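Local coordinates for amino acid ABC superfamily ATP binding cassette transporter, binding protein (Streptococcus pneumoniae, PDB 4H5G) that binds L-arginine as the substrate-binding component of an amino acid ABC transporter and probably delivers it for uptake, at residues A128-T132 with V133-M137. Numbering follows the deposited sequence.
With ARG (arginine), chain L; SO4 (sulfate ion), chain C.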
loop_
_atom_site.group_PDB
_atom_site.type_symbol
_atom_site.label_atom_id
_atom_site.label_comp_id
_atom_site.label_asym_id
_atom_site.label_seq_id
_atom_site.Cartn_x
_atom_site.Cartn_y
_atom_site.Cartn_z
ATOM N N ALA A 128 -12.342 3.193 6.093
ATOM C CA ALA A 128 -11.428 2.766 5.031
ATOM C C ALA A 128 -10.729 3.999 4.486
ATOM O O ALA A 128 -11.142 5.120 4.770
ATOM C CB ALA A 128 -12.174 2.045 3.933
ATOM N N GLN A 129 -9.686 3.788 3.694
ATOM C CA GLN A 129 -8.861 4.905 3.223
ATOM C C GLN A 129 -9.412 5.483 1.925
ATOM O O GLN A 129 -9.761 4.743 1.006
ATOM C CB GLN A 129 -7.420 4.432 3.022
ATOM C CG GLN A 129 -6.446 5.520 2.611
ATOM C CD GLN A 129 -5.008 5.100 2.839
ATOM O OE1 GLN A 129 -4.642 3.935 2.633
ATOM N NE2 GLN A 129 -4.178 6.050 3.275
ATOM N N LYS A 130 -9.490 6.811 1.848
ATOM C CA LYS A 130 -9.988 7.488 0.645
ATOM C C LYS A 130 -9.181 7.102 -0.568
ATOM O O LYS A 130 -7.953 7.098 -0.516
ATOM C CB LYS A 130 -9.870 9.014 0.800
ATOM C CG LYS A 130 -10.862 9.616 1.778
ATOM C CD LYS A 130 -10.751 11.145 1.843
ATOM C CE LYS A 130 -11.820 11.714 2.774
ATOM N NZ LYS A 130 -11.782 13.199 2.890
ATOM N N GLY A 131 -9.888 6.811 -1.660
ATOM C CA GLY A 131 -9.268 6.538 -2.943
ATOM C C GLY A 131 -8.719 5.129 -3.084
ATOM O O GLY A 131 -7.887 4.899 -3.953
ATOM N N THR A 132 -9.186 4.186 -2.255
ATOM C CA THR A 132 -8.598 2.838 -2.249
ATOM C C THR A 132 -9.562 1.711 -2.605
ATOM O O THR A 132 -10.784 1.864 -2.542
ATOM C CB THR A 132 -7.942 2.470 -0.887
ATOM O OG1 THR A 132 -8.960 2.278 0.103
ATOM C CG2 THR A 132 -6.936 3.541 -0.425
ATOM N N VAL A 133 -8.978 0.563 -2.945
ATOM C CA VAL A 133 -9.738 -0.666 -3.167
ATOM C C VAL A 133 -10.517 -1.128 -1.923
ATOM O O VAL A 133 -11.707 -1.418 -2.033
ATOM C CB VAL A 133 -8.854 -1.793 -3.785
ATOM C CG1 VAL A 133 -9.609 -3.129 -3.848
ATOM C CG2 VAL A 133 -8.383 -1.370 -5.180
ATOM N N PRO A 134 -9.875 -1.183 -0.738
ATOM C CA PRO A 134 -10.665 -1.556 0.449
ATOM C C PRO A 134 -11.858 -0.626 0.704
ATOM O O PRO A 134 -12.888 -1.077 1.203
ATOM C CB PRO A 134 -9.648 -1.461 1.592
ATOM C CG PRO A 134 -8.334 -1.727 0.933
ATOM C CD PRO A 134 -8.436 -1.079 -0.428
ATOM N N GLU A 135 -11.718 0.652 0.354
ATOM C CA GLU A 135 -12.839 1.586 0.463
ATOM C C GLU A 135 -13.953 1.227 -0.517
ATOM O O GLU A 135 -15.134 1.140 -0.144
ATOM C CB GLU A 135 -12.373 3.027 0.214
ATOM C CG GLU A 135 -13.500 4.053 0.295
ATOM C CD GLU A 135 -13.092 5.421 -0.249
ATOM O OE1 GLU A 135 -13.521 6.454 0.317
ATOM O OE2 GLU A 135 -12.344 5.463 -1.249
ATOM N N SER A 136 -13.566 1.002 -1.770
ATOM C CA SER A 136 -14.525 0.667 -2.825
ATOM C C SER A 136 -15.290 -0.603 -2.491
ATOM O O SER A 136 -16.491 -0.700 -2.727
ATOM C CB SER A 136 -13.812 0.497 -4.170
ATOM O OG SER A 136 -13.249 1.713 -4.616
ATOM N N MET A 137 -14.575 -1.581 -1.951
ATOM C CA MET A 137 -15.163 -2.872 -1.605
ATOM C C MET A 137 -16.258 -2.723 -0.562
ATOM O O MET A 137 -17.312 -3.348 -0.655
ATOM C CB MET A 137 -14.068 -3.825 -1.105
ATOM C CG MET A 137 -13.115 -4.257 -2.205
ATOM S SD MET A 137 -11.742 -5.198 -1.529
ATOM C CE MET A 137 -12.591 -6.704 -1.036
HETATM N N ARG L . -4.052 -1.632 -2.046
HETATM C CA ARG L . -5.023 -0.543 -1.866
HETATM C C ARG L . -5.183 0.263 -3.136
HETATM O O ARG L . -4.342 0.224 -4.049
HETATM C CB ARG L . -4.611 0.381 -0.711
HETATM C CG ARG L . -3.174 0.892 -0.782
HETATM C CD ARG L . -2.910 1.975 0.275
HETATM N NE ARG L . -1.489 2.345 0.329
HETATM C CZ ARG L . -0.961 3.221 1.180
HETATM N NH1 ARG L . 0.345 3.477 1.152
HETATM N NH2 ARG L . -1.743 3.835 2.060
HETATM O OXT ARG L . -6.179 0.977 -3.284
HETATM S S SO4 C . -9.845 13.568 6.439
HETATM O O1 SO4 C . -9.501 12.157 6.540
HETATM O O2 SO4 C . -11.285 13.705 6.213
HETATM O O3 SO4 C . -9.472 14.227 7.690
HETATM O O4 SO4 C . -9.125 14.179 5.318
HETATM O O HOH W 1 -12.394 4.223 -3.534
#
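T132 turns OG1 in between its backbone N and carbonyl carbon (chi1 71°), while E135 sets CG opposite its backbone N (chi1 179°) and stays extended, which brings the carboxylate back to the turn before the helix. T132 OG1 thereby caps helix 133-141, accepting from E135 N at 3.2 Å. The same hydroxyl donates to Q129 O at 2.7 Å, across a type II turn from Q129 to T132, so two bonds fix its rotation. G131 N meets E135 OE2 at 2.8 Å from above the carboxylate plane, a bent bond (139°), and OE1 bonds S149 on the adjacent strand. A water donates to E135 OE2 and T132 O and accepts from S136 OG; T132 O also accepts from S136 N at 3.0 Å. A128 CB packs on E135 CA at 3.6 Å, and P134 CD lies against T132 OG1 at 3.4 Å, the two side chains crossing at about a right angle. V133 N donates almost straight to OXT of the bound arginine at 2.8 Å; at the ligand's other end Q129 OE1 accepts from NH2 at 3.0 Å. This is an N-capped strand-turn-helix of a beta-alpha-beta unit, here forming part of the arginine pocket of a type II periplasmic binding protein fold.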